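Long-range contacts in neutral ceramidase (Pseudomonas aeruginosa, PDB 2ZWS), which hydrolyses the N-acyl bond of ceramides to give sphingosine and a free fatty acid, and also runs the reverse synthesis: residues S52-V57 against E294-F299; N90-A95 against Q396-G401. All blocks are in the same frame, centred on the assembly; numbering follows the deposited sequence. Where two conformers were deposited one is given.

Contact 1 (S52-V57 against E294-F299); sequences SGRRLV and ELDSRF. With PLM (palmitic acid), chain G.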
loop_
_atom_site.group_PDB
_atom_site.type_symbol
_atom_site.label_atom_id
_atom_site.label_comp_id
_atom_site.label_asym_id
_atom_site.label_seq_id
_atom_site.Cartn_x
_atom_site.Cartn_y
_atom_site.Cartn_z
ATOM N N SER A 52 -24.096 -19.816 -8.898
ATOM C CA SER A 52 -23.384 -18.522 -8.875
ATOM C C SER A 52 -23.112 -17.973 -10.287
ATOM O O SER A 52 -23.499 -18.637 -11.266
ATOM C CB SER A 52 -22.168 -18.555 -7.976
ATOM O OG SER A 52 -22.539 -18.332 -6.629
ATOM N N GLY A 53 -22.462 -16.811 -10.438
ATOM C CA GLY A 53 -21.817 -16.037 -9.345
ATOM C C GLY A 53 -22.140 -14.564 -9.383
ATOM O O GLY A 53 -21.911 -13.905 -10.385
ATOM N N ARG A 54 -22.433 -13.964 -8.237
ATOM C CA ARG A 54 -21.589 -14.063 -7.072
ATOM C C ARG A 54 -20.150 -13.783 -7.519
ATOM O O ARG A 54 -19.377 -14.650 -7.972
ATOM C CB ARG A 54 -21.788 -15.288 -6.201
ATOM C CG ARG A 54 -23.097 -15.225 -5.416
ATOM C CD ARG A 54 -22.874 -15.351 -3.907
ATOM N NE ARG A 54 -24.087 -14.978 -3.189
ATOM C CZ ARG A 54 -24.209 -13.940 -2.359
ATOM N NH1 ARG A 54 -23.175 -13.148 -2.084
ATOM N NH2 ARG A 54 -25.379 -13.702 -1.775
ATOM N N ARG A 55 -19.857 -12.497 -7.451
ATOM C CA ARG A 55 -18.554 -11.982 -7.748
ATOM C C ARG A 55 -18.026 -11.222 -6.517
ATOM O O ARG A 55 -18.782 -10.514 -5.850
ATOM C CB ARG A 55 -18.643 -11.038 -8.944
ATOM C CG ARG A 55 -17.401 -10.240 -9.218
ATOM C CD ARG A 55 -17.626 -9.232 -10.363
ATOM N NE ARG A 55 -17.979 -9.883 -11.630
ATOM C CZ ARG A 55 -17.932 -9.284 -12.820
ATOM N NH1 ARG A 55 -17.541 -8.018 -12.933
ATOM N NH2 ARG A 55 -18.282 -9.959 -13.900
ATOM N N LEU A 56 -16.729 -11.390 -6.265
ATOM C CA LEU A 56 -15.975 -10.601 -5.315
ATOM C C LEU A 56 -14.825 -9.937 -6.050
ATOM O O LEU A 56 -14.327 -10.472 -7.041
ATOM C CB LEU A 56 -15.384 -11.519 -4.237
ATOM C CG LEU A 56 -16.394 -12.314 -3.388
ATOM C CD1 LEU A 56 -15.615 -13.268 -2.515
ATOM C CD2 LEU A 56 -17.268 -11.420 -2.540
ATOM N N VAL A 57 -14.388 -8.785 -5.553
ATOM C CA VAL A 57 -13.120 -8.230 -6.030
ATOM C C VAL A 57 -12.265 -7.775 -4.836
ATOM O O VAL A 57 -12.737 -7.090 -3.910
ATOM C CB VAL A 57 -13.316 -7.127 -7.128
ATOM C CG1 VAL A 57 -14.129 -5.945 -6.612
ATOM C CG2 VAL A 57 -11.967 -6.683 -7.696
ATOM N N GLU A 294 -18.678 -22.025 -1.936
ATOM C CA GLU A 294 -19.361 -20.778 -2.248
ATOM C C GLU A 294 -18.495 -19.542 -2.064
ATOM O O GLU A 294 -17.527 -19.564 -1.317
ATOM C CB GLU A 294 -20.633 -20.645 -1.417
ATOM C CG GLU A 294 -20.398 -20.337 0.022
ATOM C CD GLU A 294 -21.689 -20.147 0.830
ATOM O OE1 GLU A 294 -21.715 -20.628 1.967
ATOM O OE2 GLU A 294 -22.657 -19.513 0.364
ATOM N N LEU A 295 -18.878 -18.482 -2.758
ATOM C CA LEU A 295 -18.405 -17.145 -2.437
ATOM C C LEU A 295 -19.500 -16.446 -1.640
ATOM O O LEU A 295 -20.685 -16.573 -1.943
ATOM C CB LEU A 295 -18.132 -16.336 -3.717
ATOM C CG LEU A 295 -17.091 -16.898 -4.694
ATOM C CD1 LEU A 295 -16.846 -15.890 -5.807
ATOM C CD2 LEU A 295 -15.795 -17.286 -3.999
ATOM N N ASP A 296 -19.097 -15.685 -0.632
ATOM C CA ASP A 296 -20.046 -14.911 0.163
ATOM C C ASP A 296 -19.285 -13.758 0.770
ATOM O O ASP A 296 -18.031 -13.709 0.728
ATOM C CB ASP A 296 -20.638 -15.801 1.274
ATOM C CG ASP A 296 -21.962 -15.283 1.835
ATOM O OD1 ASP A 296 -22.501 -14.253 1.380
ATOM O OD2 ASP A 296 -22.473 -15.966 2.739
ATOM N N SER A 297 -20.037 -12.824 1.334
ATOM C CA SER A 297 -19.382 -11.707 2.003
ATOM C C SER A 297 -20.334 -10.972 2.925
ATOM O O SER A 297 -21.581 -11.094 2.808
ATOM C CB SER A 297 -18.836 -10.732 0.959
ATOM O OG SER A 297 -19.927 -10.185 0.231
ATOM N N ARG A 298 -19.741 -10.196 3.839
ATOM C CA ARG A 298 -20.516 -9.249 4.656
ATOM C C ARG A 298 -19.686 -7.980 4.812
ATOM O O ARG A 298 -18.454 -8.014 4.705
ATOM C CB ARG A 298 -20.836 -9.814 6.050
ATOM C CG ARG A 298 -21.801 -10.984 6.067
ATOM C CD ARG A 298 -23.239 -10.619 5.654
ATOM N NE ARG A 298 -24.122 -11.753 5.911
ATOM C CZ ARG A 298 -24.188 -12.840 5.136
ATOM N NH1 ARG A 298 -23.435 -12.941 4.046
ATOM N NH2 ARG A 298 -24.996 -13.838 5.457
ATOM N N PHE A 299 -20.387 -6.879 5.057
ATOM C CA PHE A 299 -19.744 -5.589 5.227
ATOM C C PHE A 299 -20.626 -4.726 6.109
ATOM O O PHE A 299 -21.857 -4.737 5.961
ATOM C CB PHE A 299 -19.590 -4.873 3.878
ATOM C CG PHE A 299 -19.087 -3.461 3.998
ATOM C CD1 PHE A 299 -17.731 -3.192 3.864
ATOM C CD2 PHE A 299 -19.963 -2.401 4.257
ATOM C CE1 PHE A 299 -17.242 -1.910 4.019
ATOM C CE2 PHE A 299 -19.479 -1.114 4.381
ATOM C CZ PHE A 299 -18.132 -0.864 4.267
HETATM C C1 PLM G . -27.755 -12.306 3.350
HETATM O O1 PLM G . -27.366 -12.365 2.155
HETATM O O2 PLM G . -27.701 -13.338 4.063
HETATM C C2 PLM G . -28.287 -11.015 3.922
HETATM C C3 PLM G . -27.291 -9.892 3.643
HETATM C C4 PLM G . -27.873 -8.546 4.057
HETATM C C5 PLM G . -28.898 -7.971 3.080
HETATM C C6 PLM G . -29.145 -6.509 3.438
HETATM C C7 PLM G . -30.385 -6.348 4.309
HETATM C C8 PLM G . -30.042 -6.026 5.757
HETATM C C9 PLM G . -31.297 -5.656 6.544
HETATM C CA PLM G . -31.446 -6.486 7.814
HETATM C CB PLM G . -30.853 -5.764 9.022
HETATM C CC PLM G . -29.987 -6.722 9.832
HETATM C CD PLM G . -30.470 -6.830 11.275
HETATM C CE PLM G . -29.929 -8.078 11.964
HETATM C CF PLM G . -28.602 -7.809 12.669
HETATM C CG PLM G . -28.806 -7.205 14.055
#
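L56 and L295 meet in the buried half of this contact. The CD1 methyl of L56 lies 4.1 Å from CB of L295, the two side chains crossing at a slant, while L56 CD2 rests against S297 CB (3.9 Å) and OG, the hydroxyl being hydrogen-bonded to N89 O. L295 CD1 packs against backbone, 3.6 Å from R54 O. Strands 55-57 and 295-299 are not neighbours in one sheet: their axes cross at 60° and 7.4 Å, as layers packed face to face through side chains. L56 belongs to the large mixed sheet and L295 to the edge strand of a four-stranded one, with F398 of that second sheet also lying against L56.

R54 makes the looser, exposed side. Its chain bends at chi2 (-123°) and runs alongside D296, passing CD within 3.2 Å of L295 O. NH1 then stands 3.7 Å from D296 OD1, a long salt bridge in which the oxygen sits over one face of the guanidinium, so charge alone acts. R298 NH1 makes a salt bridge to the same OD1 at 3.1 Å (weak as a hydrogen bond), completing an R54-D296-R298 network, and S297 N adds another weak bond. O2 of the bound palmitic acid lies over one face of the R298 guanidinium, 3.1 Å from NH2, which bonds L490 O.

Contact 2 (N90-A95 against Q396-G401); sequences NVMLAA and QMFRIG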
loop_
_atom_site.group_PDB
_atom_site.type_symbol
_atom_site.label_atom_id
_atom_site.label_comp_id
_atom_site.label_asym_id
_atom_site.label_seq_id
_atom_site.Cartn_x
_atom_site.Cartn_y
_atom_site.Cartn_z
ATOM N N ASN A 90 -18.957 -6.340 -1.783
ATOM C CA ASN A 90 -18.113 -7.266 -2.554
ATOM C C ASN A 90 -16.834 -6.661 -3.108
ATOM O O ASN A 90 -16.218 -7.239 -4.015
ATOM C CB ASN A 90 -18.913 -7.970 -3.657
ATOM C CG ASN A 90 -19.252 -7.053 -4.796
ATOM O OD1 ASN A 90 -19.283 -5.830 -4.628
ATOM N ND2 ASN A 90 -19.561 -7.634 -5.961
ATOM N N VAL A 91 -16.405 -5.533 -2.526
ATOM C CA VAL A 91 -15.164 -4.892 -2.969
ATOM C C VAL A 91 -14.290 -4.690 -1.730
ATOM O O VAL A 91 -14.727 -4.003 -0.779
ATOM C CB VAL A 91 -15.451 -3.502 -3.657
ATOM C CG1 VAL A 91 -14.126 -2.799 -3.959
ATOM C CG2 VAL A 91 -16.331 -3.628 -4.922
ATOM N N MET A 92 -13.075 -5.254 -1.740
ATOM C CA MET A 92 -12.130 -5.058 -0.627
ATOM C C MET A 92 -10.893 -4.367 -1.159
ATOM O O MET A 92 -10.301 -4.824 -2.119
ATOM C CB MET A 92 -11.731 -6.401 0.022
ATOM C CG MET A 92 -10.840 -6.243 1.241
ATOM S SD MET A 92 -10.399 -7.816 2.017
ATOM C CE MET A 92 -12.015 -8.407 2.563
ATOM N N LEU A 93 -10.502 -3.279 -0.493
ATOM C CA LEU A 93 -9.305 -2.528 -0.888
ATOM C C LEU A 93 -8.299 -2.623 0.233
ATOM O O LEU A 93 -8.660 -2.384 1.375
ATOM C CB LEU A 93 -9.662 -1.048 -1.117
ATOM C CG LEU A 93 -10.807 -0.716 -2.073
ATOM C CD1 LEU A 93 -10.946 0.804 -2.176
ATOM C CD2 LEU A 93 -10.615 -1.318 -3.474
ATOM N N ALA A 94 -7.063 -3.009 -0.054
ATOM C CA ALA A 94 -6.041 -3.132 0.976
ATOM C C ALA A 94 -4.749 -2.507 0.489
ATOM O O ALA A 94 -4.588 -2.226 -0.705
ATOM C CB ALA A 94 -5.851 -4.574 1.322
ATOM N N ALA A 95 -3.843 -2.236 1.417
ATOM C CA ALA A 95 -2.579 -1.586 1.076
ATOM C C ALA A 95 -1.382 -2.390 1.590
ATOM O O ALA A 95 -1.473 -3.098 2.617
ATOM C CB ALA A 95 -2.565 -0.221 1.726
ATOM N N GLN A 396 -15.280 -5.970 7.253
ATOM C CA GLN A 396 -15.631 -6.738 6.078
ATOM C C GLN A 396 -15.019 -8.122 6.161
ATOM O O GLN A 396 -13.889 -8.293 6.665
ATOM C CB GLN A 396 -15.077 -6.021 4.845
ATOM C CG GLN A 396 -15.553 -6.647 3.524
ATOM C CD GLN A 396 -15.029 -5.874 2.347
ATOM O OE1 GLN A 396 -13.841 -5.584 2.298
ATOM N NE2 GLN A 396 -15.916 -5.512 1.397
ATOM N N MET A 397 -15.753 -9.095 5.616
ATOM C CA MET A 397 -15.255 -10.462 5.471
ATOM C C MET A 397 -15.720 -11.029 4.147
ATOM O O MET A 397 -16.878 -10.831 3.751
ATOM C CB MET A 397 -15.763 -11.383 6.583
ATOM C CG MET A 397 -15.278 -11.054 7.976
ATOM S SD MET A 397 -15.969 -12.112 9.268
ATOM C CE MET A 397 -15.454 -13.733 8.688
ATOM N N PHE A 398 -14.796 -11.696 3.443
ATOM C CA PHE A 398 -15.141 -12.482 2.258
ATOM C C PHE A 398 -15.048 -13.951 2.641
ATOM O O PHE A 398 -14.140 -14.341 3.378
ATOM C CB PHE A 398 -14.128 -12.287 1.126
ATOM C CG PHE A 398 -14.247 -10.980 0.383
ATOM C CD1 PHE A 398 -15.282 -10.076 0.629
ATOM C CD2 PHE A 398 -13.318 -10.680 -0.604
ATOM C CE1 PHE A 398 -15.364 -8.872 -0.073
ATOM C CE2 PHE A 398 -13.410 -9.486 -1.330
ATOM C CZ PHE A 398 -14.435 -8.596 -1.070
ATOM N N ARG A 399 -15.972 -14.758 2.136
ATOM C CA ARG A 399 -15.792 -16.203 2.174
ATOM C C ARG A 399 -15.430 -16.635 0.744
ATOM O O ARG A 399 -16.131 -16.281 -0.219
ATOM C CB ARG A 399 -17.071 -16.928 2.614
ATOM C CG ARG A 399 -16.928 -18.436 2.366
ATOM C CD ARG A 399 -18.098 -19.251 2.841
ATOM N NE ARG A 399 -17.745 -20.666 2.726
ATOM C CZ ARG A 399 -18.274 -21.645 3.464
ATOM N NH1 ARG A 399 -19.231 -21.375 4.351
ATOM N NH2 ARG A 399 -17.851 -22.894 3.300
ATOM N N ILE A 400 -14.325 -17.373 0.615
ATOM C CA ILE A 400 -13.891 -17.892 -0.671
ATOM C C ILE A 400 -13.712 -19.406 -0.473
ATOM O O ILE A 400 -12.668 -19.849 0.008
ATOM C CB ILE A 400 -12.566 -17.206 -1.160
ATOM C CG1 ILE A 400 -12.697 -15.672 -1.182
ATOM C CG2 ILE A 400 -12.188 -17.726 -2.527
ATOM C CD1 ILE A 400 -11.344 -14.946 -1.321
ATOM N N GLY A 401 -14.762 -20.188 -0.756
ATOM C CA GLY A 401 -14.728 -21.615 -0.406
ATOM C C GLY A 401 -14.477 -21.844 1.081
ATOM O O GLY A 401 -15.169 -21.254 1.937
#
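M92 reaches across from strand 91-95 into the angle between Q396 and F398. At its root, CB lies 3.6 Å from F398 CZ, at the far end of the ring, and 3.2 Å from Q396 OE1. CG is equally near that oxygen. With CG anti to the backbone N (chi1 -176°) and chi2 also extended, the chain runs straight out to SD, which stands above the F398 ring, 5.0 Å from its centroid, in a rather distant Met-aromatic contact. The bend at chi3 then carries CE back over the ring, 4.0 Å from the centroid and almost on the ring normal, so the methyl makes a centred CH-pi contact. CE also touches the Q396 amide, OE1 being its nearer atom.

From 90-95 the ring also meets V91 N at its edge, near the ring plane, and N90 C, close to CZ. Q396 supplies the polar link. Extended beyond CG, it brings NE2 to V91 O in a 2.9 Å hydrogen bond that is nearly straight at the hydrogen (170°). The acceptor lies in the amide plane, yet the donor arrives well above the carbonyl plane. The two strands, from different sheets, cross at 115° with axes 8.5 Å apart, so this is side-chain packing between layers rather than strand pairing. N90 turns its side chain away, and its OD1 takes a hydrogen bond from the backbone N of D87, a residue inferred to bind substrate.

Chemically, between these segments a single side-chain amide carries the hydrogen bond while the methyl of the thioether covers an aromatic face beside it; the hydrogen bond probably fixes the amide's rotation, presenting OE1 to the slightly polarised carbons next to sulfur.

Overall arrangement
Contacts 1 and 2 are two places on one interface, their centres about 9 Å apart on the same side of the chain's centre. Strands 55-61 and 91-95 are parallel neighbours in the large mixed sheet; strands 295-303 and 392-400 are antiparallel neighbours in the four-stranded sheet, so each contact joins the same two layers. Backbone bonds connect them within each sheet: V57 N to N90 O, and D296 O to R399 N. Along the chain the segments alternate, 52-57, 90-95, 294-299, then 396-401. Helix 471-488 packs on the four-stranded sheet through D296, R298 and M397, so two sheets and a helix are stacked in layers within the N-terminal region that also supplies the zinc ligands.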